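Local coordinates for protein putative RNase YutE (Bacillus subtilis subsp. subtilis str. 168, PDB 1YLM) that is a homodimer and probably the RNase toxin of a putative type VII toxin-antitoxin system, probably neutralised by its cognate antitoxin, at residues L44-I49 with K91-R96; T52-I57 with D69-I74; L36-I41 with E110-I115; D87-L92 with Q119-D124. One frame throughout, in Å; residues are numbered along the deposited sequence.

Interaction 1: residues L44-I49 with K91-R96; sequences LLIECI and KLIAYR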
loop_
_atom_site.group_PDB
_atom_site.type_symbol
_atom_site.label_atom_id
_atom_site.label_comp_id
_atom_site.label_asym_id
_atom_site.label_seq_id
_atom_site.Cartn_x
_atom_site.Cartn_y
_atom_site.Cartn_z
ATOM N N LEU A 44 0.267 1.049 -6.940
ATOM C CA LEU A 44 -0.743 0.445 -7.829
ATOM C C LEU A 44 -0.164 -0.213 -9.086
ATOM O O LEU A 44 -0.601 -1.306 -9.452
ATOM C CB LEU A 44 -1.845 1.447 -8.178
ATOM C CG LEU A 44 -2.677 1.927 -6.974
ATOM C CD1 LEU A 44 -3.638 3.038 -7.397
ATOM C CD2 LEU A 44 -3.417 0.769 -6.272
ATOM N N LEU A 45 0.788 0.448 -9.749
ATOM C CA LEU A 45 1.439 -0.123 -10.939
ATOM C C LEU A 45 2.078 -1.481 -10.603
ATOM O O LEU A 45 1.861 -2.483 -11.300
ATOM C CB LEU A 45 2.497 0.848 -11.507
ATOM C CG LEU A 45 2.010 2.186 -12.081
ATOM C CD1 LEU A 45 3.192 3.041 -12.548
ATOM C CD2 LEU A 45 0.998 1.969 -13.208
ATOM N N ILE A 46 2.842 -1.505 -9.513
ATOM C CA ILE A 46 3.524 -2.726 -9.037
ATOM C C ILE A 46 2.517 -3.850 -8.721
ATOM O O ILE A 46 2.682 -4.990 -9.184
ATOM C CB ILE A 46 4.415 -2.432 -7.784
ATOM C CG1 ILE A 46 5.595 -1.520 -8.180
ATOM C CG2 ILE A 46 4.921 -3.755 -7.179
ATOM C CD1 ILE A 46 6.383 -0.911 -6.997
ATOM N N GLU A 47 1.487 -3.528 -7.933
ATOM C CA GLU A 47 0.478 -4.520 -7.522
ATOM C C GLU A 47 -0.270 -5.110 -8.720
ATOM O O GLU A 47 -0.510 -6.322 -8.758
ATOM C CB GLU A 47 -0.525 -3.940 -6.522
ATOM C CG GLU A 47 -0.004 -3.671 -5.102
ATOM C CD GLU A 47 0.936 -4.752 -4.573
ATOM O OE1 GLU A 47 0.490 -5.830 -4.085
ATOM O OE2 GLU A 47 2.137 -4.501 -4.637
ATOM N N CYS A 48 -0.630 -4.256 -9.682
ATOM C CA CYS A 48 -1.283 -4.695 -10.909
ATOM C C CYS A 48 -0.392 -5.672 -11.681
ATOM O O CYS A 48 -0.889 -6.680 -12.196
ATOM C CB CYS A 48 -1.593 -3.512 -11.816
ATOM S SG CYS A 48 -2.995 -2.465 -11.296
ATOM N N ILE A 49 0.907 -5.376 -11.765
ATOM C CA ILE A 49 1.828 -6.281 -12.471
ATOM C C ILE A 49 1.925 -7.618 -11.742
ATOM O O ILE A 49 1.830 -8.681 -12.369
ATOM C CB ILE A 49 3.222 -5.669 -12.651
ATOM C CG1 ILE A 49 3.156 -4.463 -13.607
ATOM C CG2 ILE A 49 4.226 -6.738 -13.143
ATOM C CD1 ILE A 49 4.425 -3.568 -13.523
ATOM N N LYS A 91 13.015 -3.834 -11.841
ATOM C CA LYS A 91 13.631 -2.679 -11.166
ATOM C C LYS A 91 12.584 -1.806 -10.470
ATOM O O LYS A 91 12.844 -1.283 -9.379
ATOM C CB LYS A 91 14.472 -1.850 -12.148
ATOM C CG LYS A 91 15.709 -2.596 -12.669
ATOM C CD LYS A 91 16.413 -1.811 -13.786
ATOM C CE LYS A 91 17.667 -2.581 -14.301
ATOM N NZ LYS A 91 18.520 -3.080 -13.202
ATOM N N LEU A 92 11.400 -1.677 -11.081
ATOM C CA LEU A 92 10.284 -0.983 -10.426
ATOM C C LEU A 92 9.747 -1.802 -9.267
ATOM O O LEU A 92 9.492 -1.270 -8.179
ATOM C CB LEU A 92 9.131 -0.675 -11.397
ATOM C CG LEU A 92 7.892 -0.033 -10.728
ATOM C CD1 LEU A 92 8.196 1.330 -10.063
ATOM C CD2 LEU A 92 6.765 0.117 -11.743
ATOM N N ILE A 93 9.554 -3.101 -9.504
ATOM C CA ILE A 93 9.035 -4.000 -8.478
ATOM C C ILE A 93 9.893 -3.988 -7.202
ATOM O O ILE A 93 9.379 -4.117 -6.084
ATOM C CB ILE A 93 8.887 -5.443 -9.057
ATOM C CG1 ILE A 93 7.728 -5.468 -10.077
ATOM C CG2 ILE A 93 8.716 -6.485 -7.936
ATOM C CD1 ILE A 93 7.733 -6.669 -11.037
ATOM N N ALA A 94 11.200 -3.819 -7.376
ATOM C CA ALA A 94 12.124 -3.747 -6.245
ATOM C C ALA A 94 11.800 -2.591 -5.290
ATOM O O ALA A 94 12.232 -2.607 -4.138
ATOM C CB ALA A 94 13.566 -3.660 -6.750
ATOM N N TYR A 95 11.014 -1.612 -5.759
ATOM C CA TYR A 95 10.579 -0.497 -4.900
ATOM C C TYR A 95 9.399 -0.834 -3.966
ATOM O O TYR A 95 9.055 -0.052 -3.082
ATOM C CB TYR A 95 10.306 0.777 -5.736
ATOM C CG TYR A 95 10.636 2.050 -4.983
ATOM C CD1 TYR A 95 11.962 2.437 -4.783
ATOM C CD2 TYR A 95 9.622 2.860 -4.443
ATOM C CE1 TYR A 95 12.278 3.595 -4.087
ATOM C CE2 TYR A 95 9.938 4.024 -3.716
ATOM C CZ TYR A 95 11.266 4.383 -3.552
ATOM O OH TYR A 95 11.616 5.532 -2.857
ATOM N N ARG A 96 8.780 -2.004 -4.159
ATOM C CA ARG A 96 7.581 -2.374 -3.415
ATOM C C ARG A 96 7.792 -2.332 -1.908
ATOM O O ARG A 96 6.971 -1.786 -1.195
ATOM C CB ARG A 96 7.068 -3.757 -3.818
ATOM C CG ARG A 96 5.658 -4.045 -3.296
ATOM C CD ARG A 96 5.254 -5.497 -3.566
ATOM N NE ARG A 96 3.883 -5.763 -3.123
ATOM C CZ ARG A 96 3.539 -6.283 -1.948
ATOM N NH1 ARG A 96 4.460 -6.627 -1.043
ATOM N NH2 ARG A 96 2.252 -6.470 -1.671
#
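I46 fills the centre of this contact, packing against the C-terminal part of helix 83-93 and the turn after it. Its CG1 packs on CG of L92 at 3.7 Å, while its CD1 lies against the same leucine's carbonyl, 3.3 Å from L92 O. The second branch touches the aliphatic part of R96, with I46 CG2 to R96 CG at 4.0 Å. A beta-branched isoleucine, with two arms diverging from CB, suits a place where several surfaces meet. To one side, I49 CG2 and I93 CD1 extend the apolar layer at 4.1 Å.

Beyond I46 the contact turns polar. R96 runs straight from CG to NE, its CG anti to the backbone N (chi1 -167°), whereas E47 bends at chi2. They form a side-on, two-nitrogen salt bridge: R96 NE bonds to E47 OE2 at 2.6 Å, on the syn side, and R96 NH2 to E47 OE1 at 3.1 Å, from above the carboxylate plane. The planes are 42° apart. E47 also packs on Y103 of the second subunit, and R96 makes a cation-pi contact with Y68. R96, by similarity an active-site residue, takes the arginine position of the RX(4)HXY motif of HepT RNases, here with Q101 in the histidine place.

Interaction 2: residues T52-I57 with D69-I74; sequences TGNDMI and DDIMDI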
loop_
_atom_site.group_PDB
_atom_site.type_symbol
_atom_site.label_atom_id
_atom_site.label_comp_id
_atom_site.label_asym_id
_atom_site.label_seq_id
_atom_site.Cartn_x
_atom_site.Cartn_y
_atom_site.Cartn_z
ATOM N N THR A 52 -1.525 -9.551 -11.861
ATOM C CA THR A 52 -1.695 -10.067 -13.234
ATOM C C THR A 52 -0.739 -11.235 -13.505
ATOM O O THR A 52 -1.152 -12.293 -14.023
ATOM C CB THR A 52 -1.527 -8.952 -14.296
ATOM O OG1 THR A 52 -2.569 -7.978 -14.115
ATOM C CG2 THR A 52 -1.650 -9.542 -15.713
ATOM N N GLY A 53 0.528 -11.057 -13.141
ATOM C CA GLY A 53 1.525 -12.133 -13.267
ATOM C C GLY A 53 1.117 -13.411 -12.548
ATOM O O GLY A 53 1.157 -14.504 -13.148
ATOM N N ASN A 54 0.721 -13.292 -11.279
ATOM C CA ASN A 54 0.194 -14.446 -10.528
ATOM C C ASN A 54 -0.996 -15.094 -11.224
ATOM O O ASN A 54 -1.069 -16.316 -11.309
ATOM C CB ASN A 54 -0.222 -14.084 -9.092
ATOM C CG ASN A 54 0.951 -14.031 -8.122
ATOM O OD1 ASN A 54 0.969 -13.188 -7.215
ATOM N ND2 ASN A 54 1.918 -14.922 -8.290
ATOM N N ASP A 55 -1.949 -14.284 -11.688
ATOM C CA ASP A 55 -3.143 -14.825 -12.365
ATOM C C ASP A 55 -2.764 -15.561 -13.657
ATOM O O ASP A 55 -3.313 -16.625 -13.973
ATOM C CB ASP A 55 -4.167 -13.708 -12.640
ATOM C CG ASP A 55 -4.798 -13.167 -11.364
ATOM O OD1 ASP A 55 -4.757 -13.876 -10.332
ATOM O OD2 ASP A 55 -5.325 -12.033 -11.389
HETATM N N MSE A 56 -1.819 -14.995 -14.396
HETATM C CA MSE A 56 -1.272 -15.639 -15.609
HETATM C C MSE A 56 -0.657 -17.009 -15.278
HETATM O O MSE A 56 -0.936 -18.028 -15.904
HETATM C CB MSE A 56 -0.174 -14.763 -16.224
HETATM C CG MSE A 56 -0.619 -13.478 -16.883
HETATM SE SE MSE A 56 -1.212 -13.787 -18.575
HETATM C CE MSE A 56 -2.580 -13.794 -18.313
ATOM N N ILE A 57 0.208 -17.008 -14.276
ATOM C CA ILE A 57 0.946 -18.199 -13.878
ATOM C C ILE A 57 -0.015 -19.296 -13.403
ATOM O O ILE A 57 0.060 -20.446 -13.869
ATOM C CB ILE A 57 1.978 -17.813 -12.774
ATOM C CG1 ILE A 57 3.156 -17.059 -13.396
ATOM C CG2 ILE A 57 2.443 -19.042 -11.981
ATOM C CD1 ILE A 57 4.108 -16.415 -12.347
ATOM N N ASP A 69 8.983 -11.789 -6.215
ATOM C CA ASP A 69 10.141 -11.406 -7.018
ATOM C C ASP A 69 10.460 -12.356 -8.171
ATOM O O ASP A 69 11.185 -11.975 -9.098
ATOM C CB ASP A 69 11.386 -11.234 -6.139
ATOM C CG ASP A 69 11.507 -9.839 -5.584
ATOM O OD1 ASP A 69 11.386 -8.858 -6.366
ATOM O OD2 ASP A 69 11.717 -9.718 -4.358
ATOM N N ASP A 70 9.925 -13.578 -8.105
ATOM C CA ASP A 70 10.162 -14.608 -9.132
ATOM C C ASP A 70 9.202 -14.498 -10.325
ATOM O O ASP A 70 9.475 -15.021 -11.417
ATOM C CB ASP A 70 10.031 -15.996 -8.503
ATOM C CG ASP A 70 11.010 -16.208 -7.370
ATOM O OD1 ASP A 70 12.231 -16.104 -7.628
ATOM O OD2 ASP A 70 10.559 -16.464 -6.224
ATOM N N ILE A 71 8.092 -13.808 -10.107
ATOM C CA ILE A 71 7.023 -13.678 -11.107
ATOM C C ILE A 71 7.502 -13.263 -12.501
ATOM O O ILE A 71 7.133 -13.895 -13.504
ATOM C CB ILE A 71 5.891 -12.748 -10.578
ATOM C CG1 ILE A 71 5.197 -13.426 -9.396
ATOM C CG2 ILE A 71 4.882 -12.423 -11.675
ATOM C CD1 ILE A 71 4.290 -12.538 -8.571
HETATM N N MSE A 72 8.341 -12.226 -12.576
HETATM C CA MSE A 72 8.743 -11.679 -13.880
HETATM C C MSE A 72 9.603 -12.653 -14.651
HETATM O O MSE A 72 9.464 -12.791 -15.861
HETATM C CB MSE A 72 9.488 -10.346 -13.739
HETATM C CG MSE A 72 8.634 -9.213 -13.199
HETATM SE SE MSE A 72 6.990 -8.826 -14.248
HETATM C CE MSE A 72 7.706 -9.184 -16.028
ATOM N N ASP A 73 10.499 -13.315 -13.930
ATOM C CA ASP A 73 11.376 -14.321 -14.505
ATOM C C ASP A 73 10.573 -15.443 -15.163
ATOM O O ASP A 73 10.923 -15.915 -16.233
ATOM C CB ASP A 73 12.312 -14.872 -13.424
ATOM C CG ASP A 73 13.380 -13.853 -13.001
ATOM O OD1 ASP A 73 13.681 -12.934 -13.800
ATOM O OD2 ASP A 73 13.896 -13.976 -11.865
ATOM N N ILE A 74 9.477 -15.832 -14.535
ATOM C CA ILE A 74 8.609 -16.879 -15.096
ATOM C C ILE A 74 7.889 -16.386 -16.364
ATOM O O ILE A 74 7.861 -17.086 -17.387
ATOM C CB ILE A 74 7.635 -17.431 -14.023
ATOM C CG1 ILE A 74 8.419 -18.203 -12.940
ATOM C CG2 ILE A 74 6.553 -18.317 -14.690
ATOM C CD1 ILE A 74 7.736 -18.205 -11.576
#
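G53 and I71 bring the two backbones closest here, with the CG2 methyl of I71 set 3.7 Å from G53 CA. Glycine suits this position because the methyl rests directly on the helix backbone, where it also meets the carbonyl carbon of G53. I71 is placed for this by its first torsion (chi1 -67°), which sets CG2 anti to the backbone N and leaves CG1 beside that nitrogen, anti to the carbonyl carbon.

That second branch finds a different partner. CD1 of I71 comes against the side-chain amide of N54, nearest to ND2 at 3.4 Å and almost as close to OD1, 3.6 Å away. The two side chains cross at about a right angle; CD1 makes the nearest contacts, with CG1 also near ND2. Asparagine fits at this margin of the contact, being short and partly accessible to solvent.

One turn further on, I57 (chi1 -75°) stretches its CG1 branch toward I74. I57 CG1 lies 3.8 Å from I74 CG2 and I57 CD1 3.9 Å from it, again with the side chains at about a right angle. I57 CD1 also meets I71 CG2 at 4.1 Å, linking the two halves of the contact. P65, from the intervening connection, covers both N54 and I57. No hydrogen bond joins the segments; this is a mainly apolar contact packing short helix 71-77 against the long helix 32-59 that precedes it in the HepT-like helical fold.

Interaction 3: residues L36-I41 with E110-I115; sequences LALQRI and ELYRLI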
loop_
_atom_site.group_PDB
_atom_site.type_symbol
_atom_site.label_atom_id
_atom_site.label_comp_id
_atom_site.label_asym_id
_atom_site.label_seq_id
_atom_site.Cartn_x
_atom_site.Cartn_y
_atom_site.Cartn_z
ATOM N N LEU A 36 2.496 12.261 -2.537
ATOM C CA LEU A 36 1.625 11.224 -2.024
ATOM C C LEU A 36 0.926 10.512 -3.170
ATOM O O LEU A 36 0.858 9.284 -3.170
ATOM C CB LEU A 36 0.597 11.835 -1.083
ATOM C CG LEU A 36 1.106 12.210 0.310
ATOM C CD1 LEU A 36 0.035 13.109 0.935
ATOM C CD2 LEU A 36 1.348 10.961 1.152
ATOM N N ALA A 37 0.425 11.281 -4.145
ATOM C CA ALA A 37 -0.248 10.678 -5.315
ATOM C C ALA A 37 0.713 9.784 -6.089
ATOM O O ALA A 37 0.326 8.704 -6.543
ATOM C CB ALA A 37 -0.838 11.748 -6.236
ATOM N N LEU A 38 1.953 10.238 -6.266
ATOM C CA LEU A 38 2.937 9.466 -7.014
ATOM C C LEU A 38 3.273 8.169 -6.294
ATOM O O LEU A 38 3.409 7.129 -6.936
ATOM C CB LEU A 38 4.212 10.273 -7.277
ATOM C CG LEU A 38 5.265 9.631 -8.171
ATOM C CD1 LEU A 38 4.703 9.256 -9.558
ATOM C CD2 LEU A 38 6.428 10.611 -8.285
ATOM N N GLN A 39 3.366 8.211 -4.973
ATOM C CA GLN A 39 3.556 6.954 -4.194
ATOM C C GLN A 39 2.407 5.958 -4.413
ATOM O O GLN A 39 2.637 4.749 -4.578
ATOM C CB GLN A 39 3.743 7.241 -2.695
ATOM C CG GLN A 39 5.080 7.952 -2.378
ATOM C CD GLN A 39 5.136 8.483 -0.963
ATOM O OE1 GLN A 39 4.335 8.102 -0.113
ATOM N NE2 GLN A 39 6.100 9.349 -0.697
ATOM N N ARG A 40 1.170 6.461 -4.421
ATOM C CA ARG A 40 0.028 5.581 -4.669
ATOM C C ARG A 40 0.084 4.977 -6.070
ATOM O O ARG A 40 -0.130 3.779 -6.236
ATOM C CB ARG A 40 -1.296 6.315 -4.447
ATOM C CG ARG A 40 -2.546 5.426 -4.577
ATOM C CD ARG A 40 -2.588 4.360 -3.522
ATOM N NE ARG A 40 -3.798 3.554 -3.623
ATOM C CZ ARG A 40 -4.010 2.444 -2.916
ATOM N NH1 ARG A 40 -3.072 1.990 -2.087
ATOM N NH2 ARG A 40 -5.142 1.765 -3.060
ATOM N N ILE A 41 0.387 5.804 -7.070
ATOM C CA ILE A 41 0.539 5.323 -8.444
ATOM C C ILE A 41 1.603 4.211 -8.532
ATOM O O ILE A 41 1.342 3.139 -9.117
ATOM C CB ILE A 41 0.896 6.472 -9.430
ATOM C CG1 ILE A 41 -0.312 7.409 -9.619
ATOM C CG2 ILE A 41 1.348 5.878 -10.775
ATOM C CD1 ILE A 41 0.029 8.673 -10.385
ATOM N N GLU A 110 12.889 9.870 -6.428
ATOM C CA GLU A 110 13.474 8.593 -6.784
ATOM C C GLU A 110 12.468 7.734 -7.567
ATOM O O GLU A 110 12.783 7.194 -8.624
ATOM C CB GLU A 110 13.847 7.916 -5.467
ATOM C CG GLU A 110 14.422 6.577 -5.538
ATOM C CD GLU A 110 14.997 6.167 -4.193
ATOM O OE1 GLU A 110 14.240 5.988 -3.219
ATOM O OE2 GLU A 110 16.215 6.019 -4.105
ATOM N N LEU A 111 11.253 7.637 -7.027
ATOM C CA LEU A 111 10.197 6.831 -7.621
ATOM C C LEU A 111 9.794 7.390 -8.990
ATOM O O LEU A 111 9.645 6.634 -9.948
ATOM C CB LEU A 111 8.995 6.763 -6.672
ATOM C CG LEU A 111 7.749 6.040 -7.203
ATOM C CD1 LEU A 111 8.073 4.602 -7.618
ATOM C CD2 LEU A 111 6.673 6.078 -6.122
ATOM N N TYR A 112 9.649 8.716 -9.089
ATOM C CA TYR A 112 9.403 9.349 -10.383
ATOM C C TYR A 112 10.423 8.907 -11.431
ATOM O O TYR A 112 10.052 8.518 -12.551
ATOM C CB TYR A 112 9.392 10.888 -10.288
ATOM C CG TYR A 112 9.151 11.539 -11.637
ATOM C CD1 TYR A 112 7.858 11.840 -12.065
ATOM C CD2 TYR A 112 10.219 11.814 -12.502
ATOM C CE1 TYR A 112 7.634 12.411 -13.308
ATOM C CE2 TYR A 112 10.004 12.379 -13.748
ATOM C CZ TYR A 112 8.711 12.677 -14.139
ATOM O OH TYR A 112 8.502 13.248 -15.373
ATOM N N ARG A 113 11.707 8.976 -11.064
ATOM C CA ARG A 113 12.775 8.654 -12.004
ATOM C C ARG A 113 12.718 7.200 -12.409
ATOM O O ARG A 113 12.966 6.861 -13.562
ATOM C CB ARG A 113 14.147 9.022 -11.429
ATOM C CG ARG A 113 14.360 10.543 -11.454
ATOM C CD ARG A 113 15.737 10.954 -10.970
ATOM N NE ARG A 113 15.964 10.673 -9.554
ATOM C CZ ARG A 113 15.727 11.524 -8.558
ATOM N NH1 ARG A 113 15.214 12.731 -8.792
ATOM N NH2 ARG A 113 16.001 11.163 -7.315
ATOM N N LEU A 114 12.364 6.350 -11.453
ATOM C CA LEU A 114 12.222 4.922 -11.702
ATOM C C LEU A 114 11.126 4.602 -12.717
ATOM O O LEU A 114 11.368 3.889 -13.713
ATOM C CB LEU A 114 11.984 4.209 -10.363
ATOM C CG LEU A 114 12.217 2.720 -10.253
ATOM C CD1 LEU A 114 13.611 2.340 -10.741
ATOM C CD2 LEU A 114 11.973 2.301 -8.789
ATOM N N ILE A 115 9.937 5.151 -12.488
ATOM C CA ILE A 115 8.806 4.951 -13.378
ATOM C C ILE A 115 9.103 5.533 -14.765
ATOM O O ILE A 115 8.847 4.881 -15.781
ATOM C CB ILE A 115 7.510 5.569 -12.777
ATOM C CG1 ILE A 115 7.208 4.935 -11.404
ATOM C CG2 ILE A 115 6.329 5.406 -13.734
ATOM C CD1 ILE A 115 6.038 5.560 -10.650
#
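L38 is the main bump of helix 32-59 in this contact, and the hollow that takes it is shaped by L111, Y112 and I115 on helix 108-117. Its two methyls divide the work. CD2 points into the angle between the Y112 side chain and its backbone, 3.6 Å from Y112 CB and near the plane of the ring at its edge; CD1 of L38 goes to the other wall, 4.1 Å from I115 CD1. The first torsion, with CG of L38 anti to the backbone N (chi1 -174°), carries this fork toward helix 108-117.

The fit also works in the reverse direction. L111 pushes CD2 into a shallow dip on the opposing helix, with that methyl 3.5 Å from L38 O and 3.8 Å from Q39 CA. Leucines suit both places because they are long enough to bridge axes that come no closer than 10.1 Å and cross at 45°. Around the rim, F23 and W29 meet the Y112 ring, and F23 also packs on L38 and I115.

Q39 NE2 bonds to S108 OG of its own chain, whereas Q39 OE1 bonds to R40 NE of the second subunit, and R40 NE returns the bond to Q39 OE1 there. Helix 32-59 thus packs on helix 108-117 with one side and on the second subunit with another, within the homodimer of a HepT-like helical protein.

Interaction 4: residues D87-L92 with Q119-D124; sequences DELKKL and QTALQD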
loop_
_atom_site.group_PDB
_atom_site.type_symbol
_atom_site.label_atom_id
_atom_site.label_comp_id
_atom_site.label_asym_id
_atom_site.label_seq_id
_atom_site.Cartn_x
_atom_site.Cartn_y
_atom_site.Cartn_z
ATOM N N ASP A 87 13.453 -7.446 -16.995
ATOM C CA ASP A 87 14.493 -6.836 -16.165
ATOM C C ASP A 87 14.092 -5.441 -15.740
ATOM O O ASP A 87 14.230 -5.084 -14.566
ATOM C CB ASP A 87 15.829 -6.781 -16.922
ATOM C CG ASP A 87 16.460 -8.156 -17.123
ATOM O OD1 ASP A 87 16.114 -9.117 -16.386
ATOM O OD2 ASP A 87 17.333 -8.266 -18.013
ATOM N N GLU A 88 13.572 -4.673 -16.693
ATOM C CA GLU A 88 13.100 -3.309 -16.433
ATOM C C GLU A 88 11.974 -3.292 -15.407
ATOM O O GLU A 88 12.011 -2.528 -14.443
ATOM C CB GLU A 88 12.633 -2.649 -17.720
ATOM C CG GLU A 88 13.779 -2.170 -18.610
ATOM C CD GLU A 88 13.329 -1.145 -19.613
ATOM O OE1 GLU A 88 12.910 -0.045 -19.193
ATOM O OE2 GLU A 88 13.397 -1.425 -20.825
ATOM N N LEU A 89 10.974 -4.152 -15.608
ATOM C CA LEU A 89 9.847 -4.219 -14.672
ATOM C C LEU A 89 10.302 -4.665 -13.285
ATOM O O LEU A 89 9.817 -4.151 -12.280
ATOM C CB LEU A 89 8.709 -5.083 -15.226
ATOM C CG LEU A 89 8.061 -4.525 -16.516
ATOM C CD1 LEU A 89 6.943 -5.427 -17.027
ATOM C CD2 LEU A 89 7.549 -3.105 -16.392
ATOM N N LYS A 90 11.273 -5.572 -13.225
ATOM C CA LYS A 90 11.847 -5.984 -11.946
ATOM C C LYS A 90 12.418 -4.799 -11.147
ATOM O O LYS A 90 12.330 -4.775 -9.920
ATOM C CB LYS A 90 12.939 -7.033 -12.144
ATOM C CG LYS A 90 12.433 -8.458 -12.431
ATOM C CD LYS A 90 13.575 -9.328 -12.987
ATOM C CE LYS A 90 14.198 -10.163 -11.913
ATOM N NZ LYS A 90 15.282 -11.023 -12.487
ATOM N N LYS A 91 13.015 -3.834 -11.841
ATOM C CA LYS A 91 13.631 -2.679 -11.166
ATOM C C LYS A 91 12.584 -1.806 -10.470
ATOM O O LYS A 91 12.844 -1.283 -9.379
ATOM C CB LYS A 91 14.472 -1.850 -12.148
ATOM C CG LYS A 91 15.709 -2.596 -12.669
ATOM C CD LYS A 91 16.413 -1.811 -13.786
ATOM C CE LYS A 91 17.667 -2.581 -14.301
ATOM N NZ LYS A 91 18.520 -3.080 -13.202
ATOM N N LEU A 92 11.400 -1.677 -11.081
ATOM C CA LEU A 92 10.284 -0.983 -10.426
ATOM C C LEU A 92 9.747 -1.802 -9.267
ATOM O O LEU A 92 9.492 -1.270 -8.179
ATOM C CB LEU A 92 9.131 -0.675 -11.397
ATOM C CG LEU A 92 7.892 -0.033 -10.728
ATOM C CD1 LEU A 92 8.196 1.330 -10.063
ATOM C CD2 LEU A 92 6.765 0.117 -11.743
ATOM N N GLN A 119 9.107 3.625 -18.509
ATOM C CA GLN A 119 7.752 3.945 -18.925
ATOM C C GLN A 119 7.323 3.150 -20.169
ATOM O O GLN A 119 6.191 2.679 -20.237
ATOM C CB GLN A 119 7.579 5.457 -19.120
ATOM C CG GLN A 119 6.118 5.876 -19.272
ATOM C CD GLN A 119 5.914 7.368 -19.207
ATOM O OE1 GLN A 119 6.739 8.093 -18.664
ATOM N NE2 GLN A 119 4.799 7.837 -19.755
ATOM N N THR A 120 8.230 2.963 -21.130
ATOM C CA THR A 120 7.899 2.177 -22.327
ATOM C C THR A 120 7.533 0.707 -22.004
ATOM O O THR A 120 6.518 0.200 -22.505
ATOM C CB THR A 120 9.015 2.246 -23.405
ATOM O OG1 THR A 120 9.184 3.610 -23.833
ATOM C CG2 THR A 120 8.637 1.409 -24.621
ATOM N N ALA A 121 8.345 0.036 -21.185
ATOM C CA ALA A 121 8.044 -1.330 -20.725
ATOM C C ALA A 121 6.716 -1.353 -19.953
ATOM O O ALA A 121 5.896 -2.267 -20.116
ATOM C CB ALA A 121 9.160 -1.879 -19.874
ATOM N N LEU A 122 6.483 -0.331 -19.135
ATOM C CA LEU A 122 5.190 -0.225 -18.440
ATOM C C LEU A 122 4.000 -0.129 -19.403
ATOM O O LEU A 122 3.038 -0.896 -19.286
ATOM C CB LEU A 122 5.201 0.939 -17.436
ATOM C CG LEU A 122 6.083 0.716 -16.201
ATOM C CD1 LEU A 122 6.270 2.007 -15.425
ATOM C CD2 LEU A 122 5.498 -0.383 -15.296
ATOM N N GLN A 123 4.083 0.783 -20.369
ATOM C CA GLN A 123 3.050 0.946 -21.391
ATOM C C GLN A 123 2.799 -0.337 -22.183
ATOM O O GLN A 123 1.667 -0.635 -22.545
ATOM C CB GLN A 123 3.429 2.061 -22.372
ATOM C CG GLN A 123 3.532 3.446 -21.740
ATOM C CD GLN A 123 4.097 4.491 -22.693
ATOM O OE1 GLN A 123 4.810 4.166 -23.648
ATOM N NE2 GLN A 123 3.785 5.751 -22.435
ATOM N N ASP A 124 3.865 -1.082 -22.452
ATOM C CA ASP A 124 3.763 -2.309 -23.245
ATOM C C ASP A 124 3.255 -3.526 -22.483
ATOM O O ASP A 124 2.816 -4.488 -23.104
ATOM C CB ASP A 124 5.117 -2.637 -23.874
ATOM C CG ASP A 124 5.489 -1.662 -24.975
ATOM O OD1 ASP A 124 4.589 -0.965 -25.486
ATOM O OD2 ASP A 124 6.680 -1.603 -25.324
HETATM O O HOH W 1 11.216 1.021 -20.917
#
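E88 brings the flat group of this contact, a carboxylate that reaches A121 through water 1. The water donates to E88 OE1 at 2.6 Å, tilted out of the carboxylate plane, and accepts from A121 N at 3.0 Å. That amide lies in the first turn of helix 119-137, where backbone N-H groups generally lack a partner one turn back; an acidic residue on the neighbouring helix suits the place. H118 ND1 also hydrogen-bonds to E88 OE1, so this oxygen serves two partners.

Closer to the backbone of E88 the contact is apolar. E88 CB and A121 CB stand 4.2 Å apart, and the small alanine lets the helices come within 9.4 Å of each other between axes. They cross at 102°, nearly perpendicular, which sets helix 83-93 athwart the long C-terminal helix 119-137 in the all-helical HepT-like fold.

L89 extends over A121 and beyond it: L89 CD2 is 4.0 Å from A121 CB and 3.6 Å from L122 CD2. L122, with CG beside its backbone N (chi1 -70°), swings that CD2 methyl between two leucines and meets L92 CD2 at 3.8 Å. F16, L20 and I49 also pack on L122, surroundings that suit an apolar leucine.

In the fold
After helix 6-23, the long helix 32-59 supplies one side of interactions 3, 1 and 2 in turn. Interaction 2 closes the shortest loop, returning the chain at helix 71-77; interaction 1 closes a wider loop around it at the end of helix 83-93, and interaction 3 encloses both at helix 108-117. Interaction 4 begins where interaction 1 ends, sharing K91 and L92, and crosses interaction 3, since 119-124 follows 110-115. Interactions 2 and 3 lie on opposite sides of the chain's centre. Interaction 1 lies between them; interaction 4 ties helix 119-137 to helix 83-93, and D73 of interaction 2 forms a salt bridge to K90 of interaction 4.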